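Local coordinates for N-terminal acetyltransferase-like protein (Chaetomium thermophilum, PDB 5NNP) that probably serves as the helical-repeat auxiliary subunit of an N-terminal acetyltransferase A complex, holding the catalytic partner that acetylates protein N termini, at residues 227-232 and 243-248; 261-266 and 278-283; 506-511 and 646-651; 566-571 and 680-685. All coordinates share one frame; numbering follows the deposited sequence.

Contact 1 of 4, residues 227-232 and 243-248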
loop_
_atom_site.group_PDB
_atom_site.type_symbol
_atom_site.label_atom_id
_atom_site.label_comp_id
_atom_site.label_asym_id
_atom_site.label_seq_id
_atom_site.Cartn_x
_atom_site.Cartn_y
_atom_site.Cartn_z
ATOM N N LEU A 227 12.221 14.298 -13.619
ATOM C CA LEU A 227 13.325 13.623 -14.300
ATOM C C LEU A 227 14.409 14.628 -14.715
ATOM O O LEU A 227 15.606 14.384 -14.521
ATOM C CB LEU A 227 12.818 12.844 -15.519
ATOM C CG LEU A 227 11.939 11.627 -15.222
ATOM C CD1 LEU A 227 11.365 11.065 -16.502
ATOM C CD2 LEU A 227 12.726 10.558 -14.511
ATOM N N ARG A 228 13.994 15.765 -15.266
ATOM C CA ARG A 228 14.969 16.770 -15.676
ATOM C C ARG A 228 15.831 17.224 -14.485
ATOM O O ARG A 228 17.055 17.297 -14.592
ATOM C CB ARG A 228 14.276 17.969 -16.339
ATOM C CG ARG A 228 15.212 19.133 -16.673
ATOM C CD ARG A 228 14.757 19.941 -17.895
ATOM N NE ARG A 228 13.398 20.441 -17.759
ATOM C CZ ARG A 228 12.447 20.283 -18.674
ATOM N NH1 ARG A 228 12.716 19.654 -19.804
ATOM N NH2 ARG A 228 11.223 20.757 -18.451
ATOM N N ALA A 229 15.206 17.506 -13.345
ATOM C CA ALA A 229 15.963 18.007 -12.199
ATOM C C ALA A 229 16.879 16.932 -11.644
ATOM O O ALA A 229 18.049 17.183 -11.358
ATOM C CB ALA A 229 15.028 18.519 -11.104
ATOM N N SER A 230 16.334 15.732 -11.500
ATOM C CA SER A 230 17.093 14.596 -11.014
ATOM C C SER A 230 18.362 14.344 -11.837
ATOM O O SER A 230 19.442 14.146 -11.277
ATOM C CB SER A 230 16.214 13.349 -11.005
ATOM O OG SER A 230 16.938 12.235 -10.529
ATOM N N TYR A 231 18.237 14.366 -13.160
ATOM C CA TYR A 231 19.373 14.078 -14.038
ATOM C C TYR A 231 20.409 15.187 -13.996
ATOM O O TYR A 231 21.617 14.928 -13.922
ATOM C CB TYR A 231 18.916 13.902 -15.482
ATOM C CG TYR A 231 18.015 12.726 -15.746
ATOM C CD1 TYR A 231 18.053 11.599 -14.942
ATOM C CD2 TYR A 231 17.136 12.738 -16.824
ATOM C CE1 TYR A 231 17.238 10.517 -15.202
ATOM C CE2 TYR A 231 16.316 11.663 -17.090
ATOM C CZ TYR A 231 16.370 10.553 -16.279
ATOM O OH TYR A 231 15.550 9.481 -16.547
ATOM N N LEU A 232 19.939 16.428 -14.091
ATOM C CA LEU A 232 20.849 17.562 -14.032
ATOM C C LEU A 232 21.652 17.534 -12.737
ATOM O O LEU A 232 22.859 17.775 -12.751
ATOM C CB LEU A 232 20.095 18.884 -14.147
ATOM C CG LEU A 232 19.529 19.265 -15.512
ATOM C CD1 LEU A 232 18.739 20.562 -15.413
ATOM C CD2 LEU A 232 20.630 19.391 -16.560
ATOM N N LYS A 243 17.644 25.965 -11.704
ATOM C CA LYS A 243 16.487 26.446 -12.445
ATOM C C LYS A 243 15.363 25.411 -12.469
ATOM O O LYS A 243 14.178 25.758 -12.456
ATOM C CB LYS A 243 16.878 26.832 -13.872
ATOM C CG LYS A 243 15.719 27.409 -14.672
ATOM C CD LYS A 243 16.160 28.029 -15.984
ATOM C CE LYS A 243 15.019 28.821 -16.612
ATOM N NZ LYS A 243 15.434 29.467 -17.890
ATOM N N ALA A 244 15.743 24.137 -12.483
ATOM C CA ALA A 244 14.779 23.048 -12.577
ATOM C C ALA A 244 14.003 22.855 -11.287
ATOM O O ALA A 244 12.799 22.604 -11.311
ATOM C CB ALA A 244 15.484 21.755 -12.963
ATOM N N TYR A 245 14.697 22.966 -10.161
ATOM C CA TYR A 245 14.055 22.824 -8.861
ATOM C C TYR A 245 13.162 24.027 -8.559
ATOM O O TYR A 245 12.125 23.891 -7.892
ATOM C CB TYR A 245 15.100 22.626 -7.763
ATOM C CG TYR A 245 15.600 21.206 -7.696
ATOM C CD1 TYR A 245 14.738 20.160 -7.352
ATOM C CD2 TYR A 245 16.920 20.894 -8.001
ATOM C CE1 TYR A 245 15.184 18.836 -7.300
ATOM C CE2 TYR A 245 17.376 19.575 -7.951
ATOM C CZ TYR A 245 16.500 18.555 -7.599
ATOM O OH TYR A 245 16.945 17.259 -7.532
ATOM N N ARG A 246 13.544 25.192 -9.080
ATOM C CA ARG A 246 12.690 26.363 -8.972
ATOM C C ARG A 246 11.372 26.144 -9.711
ATOM O O ARG A 246 10.304 26.498 -9.203
ATOM C CB ARG A 246 13.398 27.606 -9.503
ATOM C CG ARG A 246 14.435 28.145 -8.557
ATOM C CD ARG A 246 14.908 29.518 -8.964
ATOM N NE ARG A 246 15.357 30.256 -7.785
ATOM C CZ ARG A 246 16.617 30.321 -7.375
ATOM N NH1 ARG A 246 17.571 29.706 -8.066
ATOM N NH2 ARG A 246 16.919 31.008 -6.282
ATOM N N ALA A 247 11.447 25.556 -10.904
ATOM C CA ALA A 247 10.246 25.210 -11.672
ATOM C C ALA A 247 9.298 24.301 -10.885
ATOM O O ALA A 247 8.077 24.507 -10.886
ATOM C CB ALA A 247 10.630 24.552 -12.977
ATOM N N LEU A 248 9.868 23.307 -10.207
ATOM C CA LEU A 248 9.076 22.370 -9.422
ATOM C C LEU A 248 8.485 23.050 -8.189
ATOM O O LEU A 248 7.357 22.741 -7.779
ATOM C CB LEU A 248 9.920 21.161 -9.013
ATOM C CG LEU A 248 10.205 20.155 -10.138
ATOM C CD1 LEU A 248 11.428 19.300 -9.821
ATOM C CD2 LEU A 248 8.983 19.263 -10.402
#

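Contact 2 of 4, residues 261-266 and 278-283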
loop_
_atom_site.group_PDB
_atom_site.type_symbol
_atom_site.label_atom_id
_atom_site.label_comp_id
_atom_site.label_asym_id
_atom_site.label_seq_id
_atom_site.Cartn_x
_atom_site.Cartn_y
_atom_site.Cartn_z
ATOM N N GLY A 261 16.860 20.163 -3.110
ATOM C CA GLY A 261 17.454 20.243 -4.430
ATOM C C GLY A 261 17.937 21.631 -4.813
ATOM O O GLY A 261 19.078 21.785 -5.242
ATOM N N LEU A 262 17.080 22.639 -4.666
ATOM C CA LEU A 262 17.458 24.015 -4.985
ATOM C C LEU A 262 18.670 24.426 -4.179
ATOM O O LEU A 262 19.684 24.884 -4.721
ATOM C CB LEU A 262 16.309 24.991 -4.703
ATOM C CG LEU A 262 16.630 26.464 -4.981
ATOM C CD1 LEU A 262 17.051 26.665 -6.447
ATOM C CD2 LEU A 262 15.455 27.377 -4.627
ATOM N N ILE A 263 18.550 24.253 -2.871
ATOM C CA ILE A 263 19.571 24.698 -1.940
ATOM C C ILE A 263 20.929 24.026 -2.200
ATOM O O ILE A 263 21.982 24.669 -2.129
ATOM C CB ILE A 263 19.104 24.457 -0.504
ATOM C CG1 ILE A 263 18.066 25.523 -0.137
ATOM C CG2 ILE A 263 20.278 24.481 0.450
ATOM C CD1 ILE A 263 17.232 25.182 1.067
ATOM N N SER A 264 20.904 22.742 -2.525
ATOM C CA SER A 264 22.124 22.065 -2.938
ATOM C C SER A 264 22.684 22.673 -4.228
ATOM O O SER A 264 23.884 22.910 -4.348
ATOM C CB SER A 264 21.869 20.579 -3.135
ATOM O OG SER A 264 23.085 19.918 -3.419
ATOM N N ALA A 265 21.803 22.938 -5.183
ATOM C CA ALA A 265 22.225 23.431 -6.491
ATOM C C ALA A 265 22.853 24.823 -6.418
ATOM O O ALA A 265 23.649 25.202 -7.278
ATOM C CB ALA A 265 21.041 23.442 -7.456
ATOM N N LEU A 266 22.474 25.584 -5.397
ATOM C CA LEU A 266 22.995 26.927 -5.200
ATOM C C LEU A 266 24.330 26.888 -4.480
ATOM O O LEU A 266 24.998 27.917 -4.344
ATOM C CB LEU A 266 22.010 27.776 -4.403
ATOM C CG LEU A 266 20.701 28.146 -5.097
ATOM C CD1 LEU A 266 19.817 28.958 -4.160
ATOM C CD2 LEU A 266 20.984 28.921 -6.365
ATOM N N ALA A 278 16.739 32.806 3.221
ATOM C CA ALA A 278 16.481 33.709 2.106
ATOM C C ALA A 278 15.740 32.981 0.979
ATOM O O ALA A 278 14.756 33.482 0.424
ATOM C CB ALA A 278 17.787 34.298 1.596
ATOM N N VAL A 279 16.219 31.792 0.643
ATOM C CA VAL A 279 15.526 30.967 -0.324
ATOM C C VAL A 279 14.078 30.735 0.121
ATOM O O VAL A 279 13.143 30.932 -0.651
ATOM C CB VAL A 279 16.223 29.609 -0.513
ATOM C CG1 VAL A 279 15.491 28.781 -1.552
ATOM C CG2 VAL A 279 17.669 29.803 -0.903
ATOM N N TYR A 280 13.897 30.321 1.370
ATOM C CA TYR A 280 12.558 30.031 1.884
ATOM C C TYR A 280 11.676 31.270 1.966
ATOM O O TYR A 280 10.500 31.227 1.616
ATOM C CB TYR A 280 12.643 29.370 3.256
ATOM C CG TYR A 280 13.137 27.954 3.189
ATOM C CD1 TYR A 280 14.492 27.663 3.322
ATOM C CD2 TYR A 280 12.258 26.904 2.959
ATOM C CE1 TYR A 280 14.952 26.359 3.249
ATOM C CE2 TYR A 280 12.705 25.601 2.890
ATOM C CZ TYR A 280 14.053 25.334 3.036
ATOM O OH TYR A 280 14.505 24.038 2.969
ATOM N N ASP A 281 12.240 32.377 2.427
ATOM C CA ASP A 281 11.469 33.610 2.533
ATOM C C ASP A 281 10.984 34.023 1.153
ATOM O O ASP A 281 9.873 34.523 0.990
ATOM C CB ASP A 281 12.299 34.731 3.175
ATOM C CG ASP A 281 12.564 34.485 4.645
ATOM O OD1 ASP A 281 11.797 33.728 5.266
ATOM O OD2 ASP A 281 13.534 35.048 5.187
ATOM N N GLU A 282 11.821 33.790 0.154
ATOM C CA GLU A 282 11.470 34.159 -1.200
ATOM C C GLU A 282 10.190 33.477 -1.660
ATOM O O GLU A 282 9.324 34.128 -2.230
ATOM C CB GLU A 282 12.609 33.825 -2.145
ATOM C CG GLU A 282 12.322 34.212 -3.566
ATOM C CD GLU A 282 13.465 33.886 -4.479
ATOM O OE1 GLU A 282 14.615 34.199 -4.104
ATOM O OE2 GLU A 282 13.210 33.310 -5.560
ATOM N N TYR A 283 10.055 32.177 -1.399
ATOM C CA TYR A 283 8.846 31.466 -1.821
ATOM C C TYR A 283 7.677 31.740 -0.893
ATOM O O TYR A 283 6.532 31.676 -1.322
ATOM C CB TYR A 283 9.120 29.963 -1.960
ATOM C CG TYR A 283 9.915 29.721 -3.232
ATOM C CD1 TYR A 283 9.277 29.542 -4.452
ATOM C CD2 TYR A 283 11.299 29.757 -3.223
ATOM C CE1 TYR A 283 9.992 29.368 -5.606
ATOM C CE2 TYR A 283 12.013 29.586 -4.366
ATOM C CZ TYR A 283 11.367 29.394 -5.560
ATOM O OH TYR A 283 12.108 29.226 -6.715
#

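Contact 3 of 4, residues 506-511 and 646-651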
loop_
_atom_site.group_PDB
_atom_site.type_symbol
_atom_site.label_atom_id
_atom_site.label_comp_id
_atom_site.label_asym_id
_atom_site.label_seq_id
_atom_site.Cartn_x
_atom_site.Cartn_y
_atom_site.Cartn_z
ATOM N N ALA A 506 -9.602 -14.623 18.556
ATOM C CA ALA A 506 -8.319 -13.987 18.320
ATOM C C ALA A 506 -7.689 -14.550 17.044
ATOM O O ALA A 506 -7.295 -13.794 16.158
ATOM C CB ALA A 506 -7.403 -14.180 19.510
ATOM N N LEU A 507 -7.610 -15.880 16.942
ATOM C CA LEU A 507 -7.003 -16.504 15.766
ATOM C C LEU A 507 -7.802 -16.179 14.499
ATOM O O LEU A 507 -7.228 -15.902 13.434
ATOM C CB LEU A 507 -6.889 -18.023 15.947
ATOM C CG LEU A 507 -5.814 -18.588 16.884
ATOM C CD1 LEU A 507 -6.001 -20.069 17.039
ATOM C CD2 LEU A 507 -4.417 -18.300 16.381
ATOM N N LYS A 508 -9.127 -16.205 14.630
ATOM C CA LYS A 508 -10.005 -15.942 13.500
ATOM C C LYS A 508 -9.688 -14.574 12.900
ATOM O O LYS A 508 -9.576 -14.433 11.681
ATOM C CB LYS A 508 -11.469 -16.025 13.921
ATOM C CG LYS A 508 -12.460 -15.833 12.786
ATOM C CD LYS A 508 -12.252 -16.874 11.705
ATOM C CE LYS A 508 -13.377 -16.854 10.678
ATOM N NZ LYS A 508 -13.307 -18.020 9.748
ATOM N N ARG A 509 -9.516 -13.577 13.765
ATOM C CA ARG A 509 -9.170 -12.222 13.318
ATOM C C ARG A 509 -7.820 -12.175 12.609
ATOM O O ARG A 509 -7.715 -11.632 11.502
ATOM C CB ARG A 509 -9.157 -11.254 14.499
ATOM C CG ARG A 509 -10.480 -11.174 15.228
ATOM C CD ARG A 509 -11.535 -10.513 14.345
ATOM N NE ARG A 509 -12.805 -10.428 15.051
ATOM C CZ ARG A 509 -13.750 -11.361 15.009
ATOM N NH1 ARG A 509 -13.577 -12.449 14.283
ATOM N NH2 ARG A 509 -14.871 -11.206 15.700
ATOM N N TYR A 510 -6.788 -12.725 13.253
ATOM C CA TYR A 510 -5.451 -12.762 12.658
ATOM C C TYR A 510 -5.488 -13.480 11.295
ATOM O O TYR A 510 -4.889 -13.014 10.313
ATOM C CB TYR A 510 -4.443 -13.436 13.600
ATOM C CG TYR A 510 -4.371 -12.793 14.974
ATOM C CD1 TYR A 510 -4.567 -11.424 15.128
ATOM C CD2 TYR A 510 -4.129 -13.554 16.120
ATOM C CE1 TYR A 510 -4.512 -10.824 16.370
ATOM C CE2 TYR A 510 -4.074 -12.961 17.371
ATOM C CZ TYR A 510 -4.264 -11.592 17.492
ATOM O OH TYR A 510 -4.217 -10.985 18.736
ATOM N N HIS A 511 -6.214 -14.592 11.226
ATOM C CA HIS A 511 -6.380 -15.276 9.952
ATOM C C HIS A 511 -7.077 -14.393 8.909
ATOM O O HIS A 511 -6.752 -14.451 7.724
ATOM C CB HIS A 511 -7.142 -16.586 10.138
ATOM C CG HIS A 511 -6.265 -17.725 10.542
ATOM N ND1 HIS A 511 -5.917 -18.738 9.678
ATOM C CD2 HIS A 511 -5.646 -17.998 11.714
ATOM C CE1 HIS A 511 -5.129 -19.593 10.303
ATOM N NE2 HIS A 511 -4.948 -19.165 11.539
ATOM N N GLU A 646 -13.405 -21.676 16.020
ATOM C CA GLU A 646 -13.307 -22.764 16.989
ATOM C C GLU A 646 -12.419 -23.915 16.475
ATOM O O GLU A 646 -11.689 -24.534 17.245
ATOM C CB GLU A 646 -14.700 -23.280 17.364
ATOM C CG GLU A 646 -15.530 -22.301 18.218
ATOM C CD GLU A 646 -14.912 -21.996 19.590
ATOM O OE1 GLU A 646 -14.172 -22.851 20.130
ATOM O OE2 GLU A 646 -15.168 -20.893 20.131
ATOM N N LYS A 647 -12.461 -24.187 15.174
ATOM C CA LYS A 647 -11.583 -25.204 14.605
ATOM C C LYS A 647 -10.120 -24.757 14.664
ATOM O O LYS A 647 -9.227 -25.575 14.885
ATOM C CB LYS A 647 -12.001 -25.534 13.172
ATOM C CG LYS A 647 -13.454 -26.008 13.080
ATOM C CD LYS A 647 -13.839 -26.501 11.687
ATOM C CE LYS A 647 -15.315 -26.912 11.630
ATOM N NZ LYS A 647 -15.685 -27.545 10.320
ATOM N N LEU A 648 -9.879 -23.456 14.496
ATOM C CA LEU A 648 -8.530 -22.907 14.649
ATOM C C LEU A 648 -7.947 -23.172 16.036
ATOM O O LEU A 648 -6.829 -23.670 16.177
ATOM C CB LEU A 648 -8.541 -21.413 14.374
ATOM C CG LEU A 648 -9.010 -21.114 12.957
ATOM C CD1 LEU A 648 -9.241 -19.611 12.754
ATOM C CD2 LEU A 648 -8.002 -21.681 11.953
ATOM N N ALA A 649 -8.719 -22.835 17.062
ATOM C CA ALA A 649 -8.276 -22.987 18.442
ATOM C C ALA A 649 -8.079 -24.449 18.811
ATOM O O ALA A 649 -7.264 -24.763 19.672
ATOM C CB ALA A 649 -9.265 -22.336 19.380
ATOM N N ALA A 650 -8.811 -25.339 18.147
ATOM C CA ALA A 650 -8.807 -26.759 18.501
ATOM C C ALA A 650 -7.720 -27.542 17.769
ATOM O O ALA A 650 -7.797 -28.758 17.656
ATOM C CB ALA A 650 -10.163 -27.368 18.211
ATOM N N THR A 651 -6.712 -26.840 17.264
ATOM C CA THR A 651 -5.689 -27.476 16.446
ATOM C C THR A 651 -4.835 -28.442 17.273
ATOM O O THR A 651 -4.626 -28.246 18.464
ATOM C CB THR A 651 -4.781 -26.414 15.765
ATOM O OG1 THR A 651 -3.818 -27.059 14.916
ATOM C CG2 THR A 651 -4.068 -25.553 16.804
#

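Contact 4 of 4, residues 566-571 and 680-685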
loop_
_atom_site.group_PDB
_atom_site.type_symbol
_atom_site.label_atom_id
_atom_site.label_comp_id
_atom_site.label_asym_id
_atom_site.label_seq_id
_atom_site.Cartn_x
_atom_site.Cartn_y
_atom_site.Cartn_z
ATOM N N LEU A 566 0.590 -16.328 19.645
ATOM C CA LEU A 566 -0.566 -17.015 20.207
ATOM C C LEU A 566 -0.490 -18.526 19.981
ATOM O O LEU A 566 -0.947 -19.301 20.826
ATOM C CB LEU A 566 -1.861 -16.452 19.619
ATOM C CG LEU A 566 -3.188 -17.047 20.099
ATOM C CD1 LEU A 566 -3.272 -17.084 21.631
ATOM C CD2 LEU A 566 -4.380 -16.283 19.498
ATOM N N TYR A 567 0.088 -18.951 18.859
ATOM C CA TYR A 567 0.293 -20.387 18.618
ATOM C C TYR A 567 1.374 -20.947 19.551
ATOM O O TYR A 567 1.256 -22.067 20.050
ATOM C CB TYR A 567 0.670 -20.667 17.156
ATOM C CG TYR A 567 -0.499 -20.699 16.183
ATOM C CD1 TYR A 567 -1.567 -21.567 16.377
ATOM C CD2 TYR A 567 -0.522 -19.876 15.059
ATOM C CE1 TYR A 567 -2.629 -21.608 15.495
ATOM C CE2 TYR A 567 -1.588 -19.908 14.169
ATOM C CZ TYR A 567 -2.633 -20.779 14.391
ATOM O OH TYR A 567 -3.687 -20.820 13.506
ATOM N N LEU A 568 2.431 -20.164 19.760
ATOM C CA LEU A 568 3.482 -20.500 20.707
ATOM C C LEU A 568 2.908 -20.712 22.107
ATOM O O LEU A 568 3.274 -21.658 22.823
ATOM C CB LEU A 568 4.530 -19.394 20.742
ATOM C CG LEU A 568 5.664 -19.504 19.736
ATOM C CD1 LEU A 568 6.490 -18.217 19.717
ATOM C CD2 LEU A 568 6.519 -20.726 20.064
ATOM N N SER A 569 2.013 -19.806 22.488
ATOM C CA SER A 569 1.329 -19.902 23.766
ATOM C C SER A 569 0.490 -21.173 23.824
ATOM O O SER A 569 0.553 -21.919 24.801
ATOM C CB SER A 569 0.454 -18.672 23.993
ATOM O OG SER A 569 -0.574 -18.946 24.927
ATOM N N MET A 570 -0.289 -21.418 22.771
ATOM C CA MET A 570 -1.111 -22.624 22.690
ATOM C C MET A 570 -0.272 -23.894 22.742
ATOM O O MET A 570 -0.730 -24.919 23.240
ATOM C CB MET A 570 -1.956 -22.623 21.414
ATOM C CG MET A 570 -3.008 -21.536 21.357
ATOM S SD MET A 570 -3.658 -21.344 19.679
ATOM C CE MET A 570 -4.408 -22.952 19.407
ATOM N N TYR A 571 0.954 -23.830 22.234
ATOM C CA TYR A 571 1.824 -25.000 22.252
ATOM C C TYR A 571 2.280 -25.331 23.665
ATOM O O TYR A 571 2.474 -26.500 23.994
ATOM C CB TYR A 571 3.050 -24.809 21.351
ATOM C CG TYR A 571 3.999 -26.007 21.345
ATOM C CD1 TYR A 571 3.654 -27.192 20.705
ATOM C CD2 TYR A 571 5.239 -25.945 21.977
ATOM C CE1 TYR A 571 4.516 -28.285 20.694
ATOM C CE2 TYR A 571 6.109 -27.029 21.966
ATOM C CZ TYR A 571 5.744 -28.202 21.327
ATOM O OH TYR A 571 6.610 -29.292 21.315
ATOM N N PHE A 680 12.867 -18.024 16.450
ATOM C CA PHE A 680 13.710 -18.886 17.258
ATOM C C PHE A 680 12.872 -19.778 18.179
ATOM O O PHE A 680 13.057 -20.999 18.221
ATOM C CB PHE A 680 14.687 -18.060 18.083
ATOM C CG PHE A 680 15.606 -18.895 18.923
ATOM C CD1 PHE A 680 15.205 -19.342 20.171
ATOM C CD2 PHE A 680 16.859 -19.251 18.461
ATOM C CE1 PHE A 680 16.035 -20.122 20.944
ATOM C CE2 PHE A 680 17.694 -20.026 19.232
ATOM C CZ PHE A 680 17.282 -20.463 20.476
ATOM N N GLU A 681 11.939 -19.161 18.897
ATOM C CA GLU A 681 11.037 -19.891 19.783
ATOM C C GLU A 681 10.254 -21.003 19.067
ATOM O O GLU A 681 10.076 -22.090 19.622
ATOM C CB GLU A 681 10.063 -18.919 20.453
ATOM C CG GLU A 681 10.746 -17.815 21.221
ATOM C CD GLU A 681 11.592 -18.337 22.354
ATOM O OE1 GLU A 681 11.365 -19.485 22.786
ATOM O OE2 GLU A 681 12.486 -17.597 22.812
ATOM N N VAL A 682 9.795 -20.730 17.843
ATOM C CA VAL A 682 9.071 -21.722 17.038
ATOM C C VAL A 682 9.937 -22.904 16.606
ATOM O O VAL A 682 9.502 -24.055 16.698
ATOM C CB VAL A 682 8.471 -21.101 15.766
ATOM C CG1 VAL A 682 7.995 -22.190 14.801
ATOM C CG2 VAL A 682 7.337 -20.143 16.116
ATOM N N TYR A 683 11.159 -22.629 16.153
ATOM C CA TYR A 683 12.034 -23.685 15.632
ATOM C C TYR A 683 12.675 -24.602 16.683
ATOM O O TYR A 683 12.866 -25.793 16.415
ATOM C CB TYR A 683 13.135 -23.074 14.771
ATOM C CG TYR A 683 12.629 -22.562 13.444
ATOM C CD1 TYR A 683 11.794 -23.336 12.656
ATOM C CD2 TYR A 683 12.976 -21.301 12.988
ATOM C CE1 TYR A 683 11.330 -22.873 11.442
ATOM C CE2 TYR A 683 12.517 -20.831 11.781
ATOM C CZ TYR A 683 11.692 -21.622 11.011
ATOM O OH TYR A 683 11.232 -21.157 9.805
ATOM N N ILE A 684 13.025 -24.087 17.861
ATOM C CA ILE A 684 13.562 -24.994 18.883
ATOM C C ILE A 684 12.500 -26.013 19.283
ATOM O O ILE A 684 12.802 -27.189 19.510
ATOM C CB ILE A 684 14.054 -24.269 20.150
ATOM C CG1 ILE A 684 13.071 -23.181 20.558
ATOM C CG2 ILE A 684 15.430 -23.681 19.928
ATOM C CD1 ILE A 684 13.606 -22.279 21.623
ATOM N N ARG A 685 11.252 -25.550 19.348
ATOM C CA ARG A 685 10.120 -26.399 19.699
ATOM C C ARG A 685 9.850 -27.423 18.598
ATOM O O ARG A 685 9.457 -28.561 18.863
ATOM C CB ARG A 685 8.880 -25.541 19.966
ATOM C CG ARG A 685 8.963 -24.727 21.258
ATOM C CD ARG A 685 7.778 -23.797 21.396
ATOM N NE ARG A 685 7.757 -23.042 22.651
ATOM C CZ ARG A 685 8.637 -22.098 22.988
ATOM N NH1 ARG A 685 9.650 -21.801 22.180
ATOM N NH2 ARG A 685 8.514 -21.460 24.148
#

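Contact 1 of 4, residues 227-232 and 243-248
Ala229 and Ala244 face each other at the heart of this helix pair, their CA atoms 5.2 Å apart. Two such small residues let the antiparallel axes, inclined at 151°, come within 8.9 Å.

The aliphatic contacts centre on one methyl group. Ala229 CB meets Ala244 CB at 3.8 Å and Leu248 CD1 at 3.9 Å, while one turn farther along its helix Leu232 brings CD1 to 4.2 Å from Ala244 CB. Leu248 has further partners, Leu222 and Met225, on the helix it packs against.

The aromatic contact uses the same methyl. Ala229 CB sits over one face of the Tyr245 ring, 3.9 Å from its centroid and only 14° off the normal, a CH-pi contact. A first torsion of -80° sets Tyr245 CG beside its own backbone N and anti to its carbonyl carbon, which swings the ring across to the opposing helix. Leu262 of the next helix, 256-265, also touches this ring. Replacing Tyr245 by an alanine would probably leave the Ala229 methyl without its aromatic lid and open a gap between the helices.

Across the pair everything rests on methyl and ring surfaces, with no polar bond to dictate direction, so the fit of side chains probably sets the spacing here between helices 221-234 and 238-251, two consecutive members of the TPR-like superhelix.

Contact 2 of 4, residues 261-266 and 278-283
Val279 receives Leu262, Ile263 and Leu266 from the preceding helix, joining two successive members of the alpha-alpha superhelix that makes up this TPR-like protein. Over these segments (261-265 and 278-283) the axes run 134° apart and come no closer than 11.3 Å. That is a fairly wide separation, and the larger aliphatic side chains bridge it.

Ile263 shows how. Its CB leaves the backbone toward the second helix. From there CG1 stands beside the backbone N and anti to the carbonyl carbon (chi1 -76°), and passes Val279 CG2 at 4.4 Å. The chain then continues extended, carrying CD1 to the ring of Tyr280; the two side chains cross at about a right angle. CD1 lies 3.4 Å from Tyr280 CE1 and 3.5 Å from Tyr280 OH, so the methyl group rests where the ring meets its hydroxyl. Tyr280 also stacks with Tyr259, one turn back from Ile263 on helix 256-265, and touches Leu296 and Pro297 in a loop; these neighbours probably help to hold the ring where Ile263 reaches it.

The two branches of Val279 divide the leucines between them. CG2 takes Leu266, whose CD1 approaches to 4.0 Å, and CG1 takes Leu262; both leucines slide past the valine in the opposite direction. Leu262 also reaches back to Arg246 and Leu249 of helix 238-251, and Tyr283 touches Arg246 and Asp250 there, so the contact closes against a third helix. Leu262 CD2 sits between Val279 and Tyr283, 3.4 Å from Val279 CG1 and 4.1 Å from Tyr283 CE2.

Contact 3 of 4, residues 506-511 and 646-651
Leu648 fits against helix 503-523 by spreading its side chain over three residues. Its CB lies 3.9 Å from Leu507 CD1. Of the two branches, CD1 comes down on the backbone of Lys508, 3.8 Å from Lys508 CA, and also brushes the CG-CD2 side of the His511 ring. CD2 sits over one face of that imidazole, 4.1 Å from the ring centroid and 17° off the normal, a CH-pi contact displaced toward the rim on the side of CE1 and NE2. A first torsion of -84° turns the His511 ring beside its backbone N, where it and the leucine pass each other in opposite directions.

The second shell holds these groups in place. His511 NE2 is hydrogen-bonded to Tyr567 OH, and the ring meets Phe661 edge-to-face, which together limit its rotation. Lys508 sends NZ to the carbonyl oxygen of Asp642, tying helix 503-523 to the chain just ahead of the short helix 646-649. Leu507 packs in addition on Leu566 and Tyr567 of helix 554-572.

The single helical turn 646-649 thus docks mainly through one leucine on the side of a long helix in the TPR-like alpha-solenoid of the acetyltransferase auxiliary-subunit family.

Contact 4 of 4, residues 566-571 and 680-685
Leu568 and Val682 mark the nearest backbone approach, CA to CA 6.8 Å, between two helical segments that run in broadly the same direction, 36° apart, with axes separated by 10.6 Å. Leu568 spans the gap: CD1 touches Glu681 CB at 3.7 Å, CG meets Val682 CG2 at 4.0 Å, and CD2 lies over one face of the Arg685 guanidinium, 3.7 Å from Arg685 NE.

Tyr571 comes to the edge of the guanidinium and alongside the arginine's aliphatic chain. Its CG, anti to the backbone N (chi1 180°), carries the ring across, placing CD2 3.4 Å from Arg685 CD with ring and guanidinium turned 68° apart.

Within its own helix Arg685 NH1 makes a nearly straight salt bridge, 2.9 Å, to the anti lone pair of Glu681 OE1, and also bonds Glu681 O; NE forms a salt bridge to Asp572. Glu681 OE2 also bonds Gln712 of helix 707-723. A leucine in place of Arg685 would probably leave Asp572 and Glu681 without this cationic mate.

Such near-parallel packing probably joins successive layers of the TPR-like alpha-solenoid; Leu655 of helix 654-668 touches Tyr571 and Arg685, while Phe680 and Tyr683 reach helix 689-702.

How the contacts relate
Contacts 1 and 2 follow one another along the superhelix, centres 13 Å apart, and they touch: Tyr245 CG lies 3.7 Å from Leu262 N, so helices 238-251 and 256-265 join them into one continuous pack. Contacts 3 and 4 form a second cluster, 16 Å between centres, whose segments alternate along the chain; they meet where Ala649 O lies 3.4 Å from Met570 CE. The clusters lie on opposite sides of the chain's centre, contacts 1 and 3 having centres about 54 Å apart. All four belong to the helical scaffold, and none of the partners described is the carboxymethyl coenzyme A bound in the crystal.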